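Local structure of synergistic-type venom protein S2C4 (Dendroaspis jamesoni kaimosae, 7C28) at residues A[1-6]-A[40-45]; A[24-29]-A[54-59]. The protein is a three-finger toxin that assembles into a disulfide-linked homodimer and probably enhances the toxicity of other venom toxins. All coordinates share one frame; numbering follows the deposited sequence.

Contact 1. Residues A[1-6]-A[40-45]; sequences LTCVTD and RGCTAT. With SO4 (sulfate ion), chain D.
In the disulfide-rich base of the three-finger fold, where the first finger's opening strand crosses the closing strand of the second, Cys3 and Cys42 bring two separate disulfides together. Their SG atoms lie 3.7 Å apart without being bonded: Cys3 is joined to Cys24, and Cys42 to Cys17. On both cysteines SG stands anti to the carbonyl carbon, which turns the two sulfurs toward each other. The strands pass at 135°, too oblique for regular sheet pairing, and the backbones make do with lesser contacts. A CA-H...O contact joins Gly41 CA to Val4 O at 3.3 Å, while Thr5 CA approaches Arg40 O in the same manner. The side chains of Val4 and Arg40 run side by side in one direction, CG1 of Val4 touching CD of Arg40 at 3.9 Å. The arginine chain is extended from CG to NE, which carries the guanidinium to a sulfate, probably from the crystallisation liquor. The anion sits at the edge of the group, in its plane, and takes an almost straight bond from Arg40 NH1 to SO4 O1 (2.9 Å, 178°) and another from Arg40 NH2 to SO4 O3 (2.7 Å). Tyr36 and Lys34 of the second subunit bind the same sulfate, so in this crystal the ion links the two subunits. Arg40 NE is satisfied by Asn64 O in the C-terminal tail. Strand 11-16 pairs with the other edge of 2-6, where Thr5 and Asp6 both face Ile13 in a classic beta bulge, and strand 23-32 is the sheet neighbour of 40-43.

Contact 2. Residues A[24-29]-A[54-59]; sequences CFKNWK and CVKCCN
Backbone hydrogen bonds between Lys26 and Lys56 mark the middle of this antiparallel pairing, with Lys26 N to Lys56 O at 2.9 Å and Lys56 N to Lys26 O at 3.0 Å. A second reciprocal pair joins Cys24 and Cys58, and Trp28 N donates to Cys54 O in a nearly straight bond (175°). Between them, in the non-hydrogen-bonded pairs, CA-H...O contacts fill in, as from Val55 CA to Lys26 O at 3.2 Å. Strand 23-32 is the central strand and 54-58 an outer strand of the three-finger fold's three-stranded sheet. Side-chain packing occupies both faces. On one, Phe25 CB rests on Cys57 SG at 4.0 Å, and Val55 CG2 lies 3.7 Å from Asn27 CG, the side chains crossing at a slant. On the other, the Trp28 ring turns its edge to the neighbouring strand, CE3 lying 3.4 Å from Cys54 O, which is in the ring plane. That indole also meets Trp28 and Tyr36 of the second subunit, next to the disulfide between Cys54 and Cys54 of that subunit. Lys26 bends at chi3 (70°) and its NZ bonds to Lys65 O; a water accepts from Lys56 NZ and weakly from Lys26 NZ.

In the fold
From the N terminus the chain lays down 1-6, turns through the first finger and reaches 24-29 in the second. The return strand brings 40-45 back to 1-6, so contact 1 closes a loop that takes in the rest of the first finger and most of the second finger's hairpin. The chain then reaches 54-59, which pairs with 24-29 and closes a loop through the second finger's tip and return strand into the third finger. As the segments alternate, the contacts cross and do not nest. The Cys3-Cys24 disulfide fastens one to the other, and Phe25 N probably bonds to Gly41 O. Contact 1 thus ties the first finger to the second, contact 2 the second to the third.

Contact 1. Residues A[1-6]-A[40-45]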
loop_
_atom_site.group_PDB
_atom_site.type_symbol
_atom_site.label_atom_id
_atom_site.label_comp_id
_atom_site.label_asym_id
_atom_site.label_seq_id
_atom_site.Cartn_x
_atom_site.Cartn_y
_atom_site.Cartn_z
ATOM N N LEU A 1 -0.693 1.005 -22.696
ATOM C CA LEU A 1 -1.192 1.275 -21.351
ATOM C C LEU A 1 -0.837 2.689 -20.927
ATOM O O LEU A 1 0.237 3.196 -21.262
ATOM C CB LEU A 1 -0.629 0.264 -20.352
ATOM C CG LEU A 1 -0.999 0.430 -18.873
ATOM C CD1 LEU A 1 -2.421 -0.054 -18.603
ATOM C CD2 LEU A 1 -0.012 -0.321 -18.002
ATOM N N THR A 2 -1.759 3.326 -20.208
ATOM C CA THR A 2 -1.571 4.665 -19.666
ATOM C C THR A 2 -1.637 4.593 -18.147
ATOM O O THR A 2 -2.571 4.003 -17.591
ATOM C CB THR A 2 -2.638 5.631 -20.196
ATOM O OG1 THR A 2 -2.718 5.518 -21.621
ATOM C CG2 THR A 2 -2.307 7.070 -19.817
ATOM N N CYS A 3 -0.642 5.186 -17.485
ATOM C CA CYS A 3 -0.538 5.194 -16.034
ATOM C C CYS A 3 -0.346 6.619 -15.532
ATOM O O CYS A 3 0.269 7.454 -16.201
ATOM C CB CYS A 3 0.627 4.336 -15.541
ATOM S SG CYS A 3 0.619 2.636 -16.107
ATOM N N VAL A 4 -0.867 6.889 -14.333
ATOM C CA VAL A 4 -0.565 8.149 -13.661
ATOM C C VAL A 4 0.902 8.169 -13.258
ATOM O O VAL A 4 1.455 7.153 -12.814
ATOM C CB VAL A 4 -1.473 8.334 -12.436
ATOM C CG1 VAL A 4 -1.243 9.699 -11.808
ATOM C CG2 VAL A 4 -2.929 8.143 -12.827
ATOM N N THR A 5 1.536 9.338 -13.374
ATOM C CA THR A 5 2.950 9.488 -13.047
ATOM C C THR A 5 3.220 10.471 -11.923
ATOM O O THR A 5 4.224 10.321 -11.221
ATOM C CB THR A 5 3.748 9.924 -14.282
ATOM O OG1 THR A 5 3.082 11.019 -14.917
ATOM C CG2 THR A 5 3.871 8.769 -15.261
ATOM N N ASP A 6 2.381 11.487 -11.753
ATOM C CA ASP A 6 2.539 12.435 -10.665
ATOM C C ASP A 6 1.166 12.971 -10.300
ATOM O O ASP A 6 0.247 12.975 -11.122
ATOM C CB ASP A 6 3.493 13.582 -11.023
ATOM C CG ASP A 6 3.935 14.370 -9.802
ATOM O OD1 ASP A 6 4.092 15.604 -9.909
ATOM O OD2 ASP A 6 4.113 13.757 -8.728
ATOM N N ARG A 40 3.963 7.018 -8.449
ATOM C CA ARG A 40 3.118 6.393 -9.457
ATOM C C ARG A 40 3.821 6.421 -10.807
ATOM O O ARG A 40 4.533 7.375 -11.127
ATOM C CB ARG A 40 1.756 7.103 -9.553
ATOM C CG ARG A 40 0.994 7.215 -8.237
ATOM C CD ARG A 40 -0.115 8.243 -8.341
ATOM N NE ARG A 40 -1.210 8.006 -7.399
ATOM C CZ ARG A 40 -1.380 8.682 -6.262
ATOM N NH1 ARG A 40 -0.521 9.632 -5.919
ATOM N NH2 ARG A 40 -2.407 8.409 -5.465
ATOM N N GLY A 41 3.631 5.365 -11.594
ATOM C CA GLY A 41 4.168 5.338 -12.935
ATOM C C GLY A 41 4.019 3.962 -13.565
ATOM O O GLY A 41 3.346 3.079 -13.023
ATOM N N CYS A 42 4.643 3.820 -14.733
ATOM C CA CYS A 42 4.725 2.560 -15.462
ATOM C C CYS A 42 5.844 1.677 -14.912
ATOM O O CYS A 42 6.817 2.152 -14.318
ATOM C CB CYS A 42 4.971 2.810 -16.955
ATOM S SG CYS A 42 3.733 3.828 -17.780
ATOM N N THR A 43 5.717 0.376 -15.162
ATOM C CA THR A 43 6.773 -0.566 -14.816
ATOM C C THR A 43 6.512 -1.885 -15.530
ATOM O O THR A 43 5.393 -2.167 -15.968
ATOM C CB THR A 43 6.871 -0.788 -13.303
ATOM O OG1 THR A 43 8.009 -1.611 -13.017
ATOM C CG2 THR A 43 5.609 -1.450 -12.767
ATOM N N ALA A 44 7.567 -2.691 -15.631
ATOM C CA ALA A 44 7.480 -4.019 -16.223
ATOM C C ALA A 44 7.344 -5.122 -15.190
ATOM O O ALA A 44 6.697 -6.136 -15.464
ATOM C CB ALA A 44 8.715 -4.300 -17.087
ATOM N N THR A 45 7.930 -4.935 -14.012
ATOM C CA THR A 45 7.812 -5.858 -12.893
ATOM C C THR A 45 7.350 -5.074 -11.677
ATOM O O THR A 45 7.848 -3.976 -11.415
ATOM C CB THR A 45 9.142 -6.558 -12.596
ATOM O OG1 THR A 45 9.505 -7.385 -13.708
ATOM C CG2 THR A 45 9.041 -7.416 -11.345
HETATM S S SO4 D . -2.171 11.027 -2.763
HETATM O O1 SO4 D . -0.882 11.027 -3.451
HETATM O O2 SO4 D . -1.974 10.761 -1.339
HETATM O O3 SO4 D . -3.006 9.986 -3.347
HETATM O O4 SO4 D . -2.806 12.331 -2.917
HETATM O O HOH W 1 4.704 10.323 -8.817
#

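Contact 2. Residues A[24-29]-A[54-59]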
loop_
_atom_site.group_PDB
_atom_site.type_symbol
_atom_site.label_atom_id
_atom_site.label_comp_id
_atom_site.label_asym_id
_atom_site.label_seq_id
_atom_site.Cartn_x
_atom_site.Cartn_y
_atom_site.Cartn_z
ATOM N N CYS A 24 0.836 -0.662 -14.061
ATOM C CA CYS A 24 0.934 0.590 -13.319
ATOM C C CYS A 24 1.168 0.268 -11.848
ATOM O O CYS A 24 0.742 -0.780 -11.356
ATOM C CB CYS A 24 -0.319 1.457 -13.452
ATOM S SG CYS A 24 -0.939 1.771 -15.114
ATOM N N PHE A 25 1.860 1.170 -11.144
ATOM C CA PHE A 25 2.168 0.952 -9.737
ATOM C C PHE A 25 1.857 2.182 -8.897
ATOM O O PHE A 25 1.857 3.315 -9.384
ATOM C CB PHE A 25 3.647 0.551 -9.531
ATOM C CG PHE A 25 4.624 1.688 -9.696
ATOM C CD1 PHE A 25 4.957 2.510 -8.622
ATOM C CD2 PHE A 25 5.225 1.924 -10.921
ATOM C CE1 PHE A 25 5.853 3.551 -8.777
ATOM C CE2 PHE A 25 6.124 2.963 -11.080
ATOM C CZ PHE A 25 6.440 3.776 -10.002
ATOM N N LYS A 26 1.572 1.924 -7.622
ATOM C CA LYS A 26 1.583 2.911 -6.552
ATOM C C LYS A 26 2.548 2.436 -5.475
ATOM O O LYS A 26 2.572 1.248 -5.144
ATOM C CB LYS A 26 0.187 3.103 -5.952
ATOM C CG LYS A 26 -0.894 3.416 -6.961
ATOM C CD LYS A 26 -2.256 3.439 -6.300
ATOM C CE LYS A 26 -2.392 4.646 -5.380
ATOM N NZ LYS A 26 -3.800 4.841 -4.941
ATOM N N ASN A 27 3.352 3.353 -4.932
ATOM C CA ASN A 27 4.358 3.008 -3.928
ATOM C C ASN A 27 4.304 4.006 -2.778
ATOM O O ASN A 27 4.616 5.185 -2.960
ATOM C CB ASN A 27 5.755 2.973 -4.545
ATOM C CG ASN A 27 6.760 2.241 -3.674
ATOM O OD1 ASN A 27 6.596 2.144 -2.453
ATOM N ND2 ASN A 27 7.812 1.718 -4.301
ATOM N N TRP A 28 3.932 3.532 -1.591
ATOM C CA TRP A 28 3.834 4.374 -0.403
ATOM C C TRP A 28 5.205 4.436 0.269
ATOM O O TRP A 28 5.680 3.435 0.814
ATOM C CB TRP A 28 2.780 3.827 0.559
ATOM C CG TRP A 28 1.352 4.231 0.261
ATOM C CD1 TRP A 28 0.629 5.219 0.875
ATOM C CD2 TRP A 28 0.471 3.631 -0.699
ATOM N NE1 TRP A 28 -0.640 5.278 0.344
ATOM C CE2 TRP A 28 -0.763 4.314 -0.622
ATOM C CE3 TRP A 28 0.606 2.586 -1.620
ATOM C CZ2 TRP A 28 -1.850 3.985 -1.432
ATOM C CZ3 TRP A 28 -0.475 2.262 -2.424
ATOM C CH2 TRP A 28 -1.685 2.959 -2.324
ATOM N N LYS A 29 5.853 5.597 0.209
ATOM C CA LYS A 29 7.117 5.829 0.898
ATOM C C LYS A 29 6.899 6.810 2.044
ATOM O O LYS A 29 6.268 7.859 1.860
ATOM C CB LYS A 29 8.192 6.333 -0.071
ATOM C CG LYS A 29 8.800 5.195 -0.900
ATOM C CD LYS A 29 9.805 5.660 -1.945
ATOM C CE LYS A 29 10.839 4.568 -2.220
ATOM N NZ LYS A 29 10.223 3.322 -2.768
ATOM N N CYS A 54 4.187 0.155 1.242
ATOM C CA CYS A 54 3.189 -0.701 0.620
ATOM C C CYS A 54 3.152 -0.390 -0.873
ATOM O O CYS A 54 3.431 0.738 -1.286
ATOM C CB CYS A 54 1.814 -0.470 1.271
ATOM S SG CYS A 54 0.541 -1.741 1.018
ATOM N N VAL A 55 2.809 -1.398 -1.676
ATOM C CA VAL A 55 2.783 -1.275 -3.132
ATOM C C VAL A 55 1.475 -1.862 -3.642
ATOM O O VAL A 55 1.036 -2.921 -3.176
ATOM C CB VAL A 55 3.995 -1.975 -3.797
ATOM C CG1 VAL A 55 3.723 -2.290 -5.280
ATOM C CG2 VAL A 55 5.256 -1.123 -3.673
ATOM N N LYS A 56 0.864 -1.195 -4.616
ATOM C CA LYS A 56 -0.297 -1.733 -5.310
ATOM C C LYS A 56 -0.005 -1.718 -6.803
ATOM O O LYS A 56 0.465 -0.707 -7.332
ATOM C CB LYS A 56 -1.563 -0.933 -4.983
ATOM C CG LYS A 56 -2.721 -1.170 -5.947
ATOM C CD LYS A 56 -3.947 -0.358 -5.540
ATOM C CE LYS A 56 -5.088 -0.546 -6.520
ATOM N NZ LYS A 56 -6.219 0.376 -6.214
ATOM N N CYS A 57 -0.262 -2.842 -7.473
ATOM C CA CYS A 57 0.004 -2.974 -8.899
ATOM C C CYS A 57 -1.246 -3.434 -9.632
ATOM O O CYS A 57 -1.961 -4.322 -9.162
ATOM C CB CYS A 57 1.136 -3.973 -9.166
ATOM S SG CYS A 57 2.815 -3.350 -8.905
ATOM N N CYS A 58 -1.500 -2.819 -10.786
ATOM C CA CYS A 58 -2.703 -3.054 -11.576
ATOM C C CYS A 58 -2.328 -2.903 -13.047
ATOM O O CYS A 58 -1.264 -2.379 -13.382
ATOM C CB CYS A 58 -3.834 -2.104 -11.179
ATOM S SG CYS A 58 -3.311 -0.409 -11.060
ATOM N N ASN A 59 -3.200 -3.365 -13.936
ATOM C CA ASN A 59 -2.867 -3.332 -15.360
ATOM C C ASN A 59 -4.060 -2.918 -16.225
ATOM O O ASN A 59 -4.326 -3.499 -17.277
ATOM C CB ASN A 59 -2.313 -4.688 -15.803
ATOM C CG ASN A 59 -3.383 -5.767 -15.891
ATOM O OD1 ASN A 59 -4.392 -5.734 -15.182
ATOM N ND2 ASN A 59 -3.178 -6.713 -16.796
HETATM O O HOH W 2 -5.468 3.033 -7.341
#